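Local structure of acid phosphatase (Bacillus anthracis, 2I34) at residues 64-69 with 122-127; 60-65 with 173-178. The protein probably hydrolyses phosphate monoesters at acidic pH, as a magnesium-dependent phosphatase of the haloacid dehalogenase (HAD) superfamily. All coordinates share one frame; numbering follows the deposited sequence.

Contact 1: residues 64-69 with 122-127. With MG (magnesium ion), chain C; WO4 (tungstate(VI)ion), chain D.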
loop_
_atom_site.group_PDB
_atom_site.type_symbol
_atom_site.label_atom_id
_atom_site.label_comp_id
_atom_site.label_asym_id
_atom_site.label_seq_id
_atom_site.Cartn_x
_atom_site.Cartn_y
_atom_site.Cartn_z
ATOM N N LEU A 64 -14.590 -10.614 0.866
ATOM C CA LEU A 64 -13.987 -9.366 0.442
ATOM C C LEU A 64 -14.859 -8.189 0.818
ATOM O O LEU A 64 -16.091 -8.225 0.667
ATOM C CB LEU A 64 -13.775 -9.333 -1.073
ATOM C CG LEU A 64 -13.119 -10.556 -1.728
ATOM C CD1 LEU A 64 -14.176 -11.517 -2.265
ATOM C CD2 LEU A 64 -12.142 -10.104 -2.819
ATOM N N ASP A 65 -14.193 -7.143 1.296
ATOM C CA ASP A 65 -14.722 -5.789 1.285
ATOM C C ASP A 65 -14.933 -5.327 -0.170
ATOM O O ASP A 65 -14.320 -5.892 -1.083
ATOM C CB ASP A 65 -13.714 -4.864 1.958
ATOM C CG ASP A 65 -14.120 -3.432 1.886
ATOM O OD1 ASP A 65 -15.200 -3.125 2.426
ATOM O OD2 ASP A 65 -13.369 -2.606 1.294
ATOM N N LEU A 66 -15.785 -4.313 -0.384
ATOM C CA LEU A 66 -15.955 -3.726 -1.730
ATOM C C LEU A 66 -15.147 -2.455 -2.023
ATOM O O LEU A 66 -14.285 -2.461 -2.898
ATOM C CB LEU A 66 -17.438 -3.490 -2.057
ATOM C CG LEU A 66 -18.227 -4.761 -2.384
ATOM C CD1 LEU A 66 -19.710 -4.445 -2.611
ATOM C CD2 LEU A 66 -17.640 -5.457 -3.608
ATOM N N ASP A 67 -15.449 -1.369 -1.320
ATOM C CA ASP A 67 -14.865 -0.059 -1.627
ATOM C C ASP A 67 -13.383 -0.033 -1.296
ATOM O O ASP A 67 -12.982 -0.290 -0.164
ATOM C CB ASP A 67 -15.621 1.067 -0.901
ATOM C CG ASP A 67 -17.097 1.089 -1.267
ATOM O OD1 ASP A 67 -17.421 0.875 -2.454
ATOM O OD2 ASP A 67 -17.944 1.242 -0.370
ATOM N N GLU A 68 -12.581 0.273 -2.316
ATOM C CA GLU A 68 -11.120 0.303 -2.225
ATOM C C GLU A 68 -10.503 -1.090 -2.021
ATOM O O GLU A 68 -9.320 -1.205 -1.705
ATOM C CB GLU A 68 -10.645 1.328 -1.187
ATOM C CG GLU A 68 -10.632 2.783 -1.732
ATOM C CD GLU A 68 -11.911 3.169 -2.471
ATOM O OE1 GLU A 68 -12.962 3.397 -1.822
ATOM O OE2 GLU A 68 -11.851 3.229 -3.710
ATOM N N THR A 69 -11.297 -2.131 -2.254
ATOM C CA THR A 69 -10.806 -3.498 -2.326
ATOM C C THR A 69 -11.098 -4.072 -3.721
ATOM O O THR A 69 -10.181 -4.482 -4.422
ATOM C CB THR A 69 -11.410 -4.357 -1.229
ATOM O OG1 THR A 69 -11.036 -3.819 0.036
ATOM C CG2 THR A 69 -10.922 -5.776 -1.308
ATOM N N TYR A 122 -19.237 -10.709 -0.488
ATOM C CA TYR A 122 -18.860 -9.311 -0.509
ATOM C C TYR A 122 -19.500 -8.676 0.716
ATOM O O TYR A 122 -20.700 -8.395 0.744
ATOM C CB TYR A 122 -19.346 -8.636 -1.793
ATOM C CG TYR A 122 -18.921 -9.310 -3.086
ATOM C CD1 TYR A 122 -17.643 -9.104 -3.610
ATOM C CD2 TYR A 122 -19.804 -10.115 -3.805
ATOM C CE1 TYR A 122 -17.250 -9.680 -4.805
ATOM C CE2 TYR A 122 -19.410 -10.730 -5.011
ATOM C CZ TYR A 122 -18.118 -10.493 -5.508
ATOM O OH TYR A 122 -17.685 -11.049 -6.706
ATOM N N ILE A 123 -18.691 -8.503 1.749
ATOM C CA ILE A 123 -19.172 -7.967 2.995
ATOM C C ILE A 123 -18.698 -6.515 3.020
ATOM O O ILE A 123 -17.511 -6.261 3.181
ATOM C CB ILE A 123 -18.667 -8.790 4.210
ATOM C CG1 ILE A 123 -19.193 -10.216 4.101
ATOM C CG2 ILE A 123 -19.130 -8.158 5.523
ATOM C CD1 ILE A 123 -18.913 -11.108 5.339
ATOM N N SER A 124 -19.663 -5.600 2.893
ATOM C CA SER A 124 -19.421 -4.182 2.646
ATOM C C SER A 124 -20.307 -3.316 3.539
ATOM O O SER A 124 -21.471 -3.650 3.789
ATOM C CB SER A 124 -19.730 -3.869 1.175
ATOM O OG SER A 124 -19.714 -2.477 0.917
ATOM N N ASN A 125 -19.747 -2.195 3.990
ATOM C CA ASN A 125 -20.470 -1.218 4.778
ATOM C C ASN A 125 -21.219 -0.168 3.966
ATOM O O ASN A 125 -21.747 0.780 4.525
ATOM C CB ASN A 125 -19.539 -0.585 5.809
ATOM C CG ASN A 125 -19.249 -1.528 6.958
ATOM O OD1 ASN A 125 -19.878 -2.579 7.070
ATOM N ND2 ASN A 125 -18.318 -1.156 7.820
ATOM N N ARG A 126 -21.318 -0.373 2.654
ATOM C CA ARG A 126 -22.465 0.168 1.905
ATOM C C ARG A 126 -23.728 -0.246 2.636
ATOM O O ARG A 126 -23.747 -1.302 3.257
ATOM C CB ARG A 126 -22.506 -0.357 0.471
ATOM C CG ARG A 126 -21.370 0.169 -0.364
ATOM C CD ARG A 126 -21.377 -0.414 -1.767
ATOM N NE ARG A 126 -20.349 0.221 -2.596
ATOM C CZ ARG A 126 -20.497 0.552 -3.874
ATOM N NH1 ARG A 126 -21.637 0.327 -4.507
ATOM N NH2 ARG A 126 -19.501 1.160 -4.523
ATOM N N LYS A 127 -24.762 0.590 2.575
ATOM C CA LYS A 127 -25.981 0.373 3.350
ATOM C C LYS A 127 -26.900 -0.589 2.619
ATOM O O LYS A 127 -26.877 -0.664 1.392
ATOM C CB LYS A 127 -26.736 1.692 3.577
ATOM C CG LYS A 127 -25.931 2.839 4.181
ATOM C CD LYS A 127 -26.758 4.155 4.175
ATOM C CE LYS A 127 -26.936 4.722 2.750
ATOM N NZ LYS A 127 -27.362 6.162 2.708
HETATM MG MG MG C . -12.939 -0.713 1.911
HETATM W W WO4 D . -16.548 -1.055 2.367
HETATM O O1 WO4 D . -17.696 0.621 2.417
HETATM O O2 WO4 D . -14.649 -0.384 2.107
HETATM O O3 WO4 D . -17.341 -1.923 0.753
HETATM O O4 WO4 D . -16.963 -1.935 4.140
HETATM O O HOH W 1 -12.645 1.318 2.464
HETATM O O HOH W 2 -12.902 -1.328 3.921
#

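Contact 2: residues 60-65 with 173-178. With MG (magnesium ion), chain C; WO4 (tungstate(VI)ion), chain D.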
loop_
_atom_site.group_PDB
_atom_site.type_symbol
_atom_site.label_atom_id
_atom_site.label_comp_id
_atom_site.label_asym_id
_atom_site.label_seq_id
_atom_site.Cartn_x
_atom_site.Cartn_y
_atom_site.Cartn_z
ATOM N N PRO A 60 -15.706 -24.242 1.395
ATOM C CA PRO A 60 -14.837 -23.072 1.409
ATOM C C PRO A 60 -15.525 -21.773 0.948
ATOM O O PRO A 60 -16.364 -21.788 0.030
ATOM C CB PRO A 60 -13.693 -23.466 0.466
ATOM C CG PRO A 60 -14.237 -24.461 -0.405
ATOM C CD PRO A 60 -15.298 -25.212 0.367
ATOM N N ALA A 61 -15.188 -20.674 1.625
ATOM C CA ALA A 61 -15.543 -19.323 1.170
ATOM C C ALA A 61 -14.378 -18.348 1.296
ATOM O O ALA A 61 -13.433 -18.574 2.052
ATOM C CB ALA A 61 -16.749 -18.785 1.930
ATOM N N ILE A 62 -14.446 -17.282 0.515
ATOM C CA ILE A 62 -13.623 -16.098 0.743
ATOM C C ILE A 62 -14.539 -14.905 0.990
ATOM O O ILE A 62 -15.683 -14.885 0.529
ATOM C CB ILE A 62 -12.669 -15.788 -0.424
ATOM C CG1 ILE A 62 -13.443 -15.503 -1.721
ATOM C CG2 ILE A 62 -11.672 -16.931 -0.601
ATOM C CD1 ILE A 62 -12.605 -14.877 -2.807
ATOM N N VAL A 63 -14.022 -13.928 1.732
ATOM C CA VAL A 63 -14.747 -12.713 2.070
ATOM C C VAL A 63 -13.919 -11.525 1.561
ATOM O O VAL A 63 -12.707 -11.457 1.788
ATOM C CB VAL A 63 -14.973 -12.599 3.611
ATOM C CG1 VAL A 63 -15.390 -11.207 4.032
ATOM C CG2 VAL A 63 -15.997 -13.643 4.096
ATOM N N LEU A 64 -14.590 -10.614 0.866
ATOM C CA LEU A 64 -13.987 -9.366 0.442
ATOM C C LEU A 64 -14.859 -8.189 0.818
ATOM O O LEU A 64 -16.091 -8.225 0.667
ATOM C CB LEU A 64 -13.775 -9.333 -1.073
ATOM C CG LEU A 64 -13.119 -10.556 -1.728
ATOM C CD1 LEU A 64 -14.176 -11.517 -2.265
ATOM C CD2 LEU A 64 -12.142 -10.104 -2.819
ATOM N N ASP A 65 -14.193 -7.143 1.296
ATOM C CA ASP A 65 -14.722 -5.789 1.285
ATOM C C ASP A 65 -14.933 -5.327 -0.170
ATOM O O ASP A 65 -14.320 -5.892 -1.083
ATOM C CB ASP A 65 -13.714 -4.864 1.958
ATOM C CG ASP A 65 -14.120 -3.432 1.886
ATOM O OD1 ASP A 65 -15.200 -3.125 2.426
ATOM O OD2 ASP A 65 -13.369 -2.606 1.294
ATOM N N ASP A 173 -16.227 -22.455 5.647
ATOM C CA ASP A 173 -14.944 -22.148 6.263
ATOM C C ASP A 173 -14.339 -21.028 5.442
ATOM O O ASP A 173 -14.027 -21.210 4.275
ATOM C CB ASP A 173 -14.019 -23.367 6.320
ATOM C CG ASP A 173 -14.424 -24.370 7.411
ATOM O OD1 ASP A 173 -15.152 -23.993 8.359
ATOM O OD2 ASP A 173 -14.014 -25.552 7.326
ATOM N N ILE A 174 -14.188 -19.860 6.062
ATOM C CA ILE A 174 -13.664 -18.686 5.375
ATOM C C ILE A 174 -12.143 -18.798 5.387
ATOM O O ILE A 174 -11.507 -18.704 6.454
ATOM C CB ILE A 174 -14.136 -17.357 6.028
ATOM C CG1 ILE A 174 -15.673 -17.352 6.208
ATOM C CG2 ILE A 174 -13.677 -16.190 5.183
ATOM C CD1 ILE A 174 -16.270 -16.094 6.955
ATOM N N VAL A 175 -11.563 -19.037 4.212
ATOM C CA VAL A 175 -10.134 -19.315 4.117
ATOM C C VAL A 175 -9.297 -18.039 3.912
ATOM O O VAL A 175 -8.126 -18.032 4.247
ATOM C CB VAL A 175 -9.805 -20.404 3.052
ATOM C CG1 VAL A 175 -10.531 -21.688 3.388
ATOM C CG2 VAL A 175 -10.124 -19.944 1.625
ATOM N N LEU A 176 -9.919 -16.979 3.390
ATOM C CA LEU A 176 -9.256 -15.703 3.151
ATOM C C LEU A 176 -10.209 -14.531 3.327
ATOM O O LEU A 176 -11.395 -14.642 3.001
ATOM C CB LEU A 176 -8.706 -15.641 1.726
ATOM C CG LEU A 176 -7.534 -16.541 1.348
ATOM C CD1 LEU A 176 -7.493 -16.673 -0.152
ATOM C CD2 LEU A 176 -6.212 -15.988 1.880
ATOM N N PHE A 177 -9.658 -13.423 3.841
ATOM C CA PHE A 177 -10.330 -12.112 3.920
ATOM C C PHE A 177 -9.520 -11.090 3.137
ATOM O O PHE A 177 -8.295 -11.071 3.252
ATOM C CB PHE A 177 -10.439 -11.637 5.361
ATOM C CG PHE A 177 -11.264 -12.529 6.238
ATOM C CD1 PHE A 177 -12.588 -12.210 6.529
ATOM C CD2 PHE A 177 -10.719 -13.683 6.779
ATOM C CE1 PHE A 177 -13.345 -13.030 7.356
ATOM C CE2 PHE A 177 -11.484 -14.525 7.620
ATOM C CZ PHE A 177 -12.791 -14.195 7.900
ATOM N N PHE A 178 -10.203 -10.271 2.330
ATOM C CA PHE A 178 -9.571 -9.205 1.564
ATOM C C PHE A 178 -10.155 -7.844 1.976
ATOM O O PHE A 178 -11.390 -7.686 2.092
ATOM C CB PHE A 178 -9.783 -9.403 0.056
ATOM C CG PHE A 178 -9.162 -10.677 -0.502
ATOM C CD1 PHE A 178 -8.011 -10.624 -1.272
ATOM C CD2 PHE A 178 -9.753 -11.912 -0.267
ATOM C CE1 PHE A 178 -7.454 -11.786 -1.800
ATOM C CE2 PHE A 178 -9.200 -13.079 -0.768
ATOM C CZ PHE A 178 -8.043 -13.012 -1.547
HETATM MG MG MG C . -12.939 -0.713 1.911
HETATM W W WO4 D . -16.548 -1.055 2.367
HETATM O O1 WO4 D . -17.696 0.621 2.417
HETATM O O2 WO4 D . -14.649 -0.384 2.107
HETATM O O3 WO4 D . -17.341 -1.923 0.753
HETATM O O4 WO4 D . -16.963 -1.935 4.140
HETATM O O HOH W 1 -12.645 1.318 2.464
HETATM O O HOH W 2 -12.902 -1.328 3.921
#

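Contact 1: residues 64-69 with 122-127
With CG turned anti to the carbonyl carbon in both Asp67 (chi1 -58°) and Arg126 (chi1 -68°), and the arginine chain extended from CG to NE, carboxylate and guanidinium meet across the contact. Arg126 grips side-on: NE and NH2 both donate to the syn lone pair of Asp67 OD1, at 3.0 Å and 2.9 Å, and OD1 lies close to the guanidinium plane. The two flat groups are nevertheless turned 35° apart, and NE reaches OD2 only weakly. Thr134 OG1 is hydrogen-bonded to NH1 of the same arginine, which probably helps hold the guanidinium in orientation, consistent with Arg126 positioning Asp67 from a second shell. Next to this salt bridge along the chain, Leu66 lays CD2 against CD1 of the Tyr122 ring at 3.6 Å, while its CD1 packs on CB of Ser124; a branched apolar side chain suits this buried place, where its two methyls meet different neighbours. Tyr122 sends its hydroxyl to the backbone oxygen of Pro144. Leu64 O accepts from Ile123 N, a parallel-strand bond just before segment 64-69 leaves the sheet.

Beyond this point both segments turn polar groups to tungstate. Asp65 OD1 stands 2.5 Å from W, and its OD2 binds magnesium; Thr69 OG1 donates a hydrogen bond to the anti lone pair of OD2. Asp67 contributes its backbone O to the metal and its backbone N to WO4 O3, 2.9 Å away in a nearly straight bond. From segment 122-127 come Asn125 N, bonded to WO4 O4, and Ser124 OG, which donates to WO4 O3 and also accepts from Arg126 N in an ST turn. Lys161 and Asp180 complete the anion and metal sites respectively. Carboxylates and backbone N-H groups gathered at strand ends match the DxDx(T/V) phosphoryl-transfer site of the HAD superfamily, whose first aspartate is typically the nucleophile.

Contact 2: residues 60-65 with 173-178
Val63 O takes the amide hydrogen of Phe178 N at 2.8 Å, the shortest of five backbone bonds between the strands, and the donor lies in the carbonyl plane. The same oxygen meets the Phe178 ring at its edge, near CD2, and receives a CA-H...O contact from Phe177. Nearer the start of the strands, Val175 N donates to Ala61 O; at their C-terminal end, Asp65 N donates to Phe178 O over 3.0 Å, anchoring the backbone of the metal-binding aspartate. These are neighbouring parallel strands in the central sheet of the Rossmann-like HAD core, the axes of the short segments 49° apart. Beta-branched and aromatic residues suit such buried strands, filling both faces. On one, Val63 CG2 rests against Ile174 CG2 at 3.6 Å, while Val63 CB lies 3.8 Å from Phe177 CD1. Ile174 CG2 also sits over one face of that ring, offset toward the rim. On the other, Leu64 and Phe178 lie side by side, Leu64 CD2 to Phe178 CB 3.8 Å, and Phe109 of helix 106-115 meets the phenylalanine ring. Ile62 places CG1 between its backbone N and carbonyl carbon (chi1 61°), leaving CG2 to pack alongside Leu176 CB at 4.0 Å.

From the N terminus, the chain passes through helix 31-54 and enters the sheet as strand 59-64, whose end at Leu64 and Asp65 belongs to both contacts. Contact 1 closes the shorter loop, returning on strand 119-125 after helices 74-83, 91-97 and 106-115. Contact 2 starts from the same stretch but closes only at strand 172-179, after helix 131-141, strand 151-154 and helix 162-171; the shorter loop is therefore nested entirely within the longer. Strand 59-64 thus sits between its two partners, with Ile123 CD1 of contact 1 packing on Val63 CG1 of contact 2 at 3.8 Å. Together they join three adjacent strands to the magnesium and tungstate at the C-terminal ends of the strands.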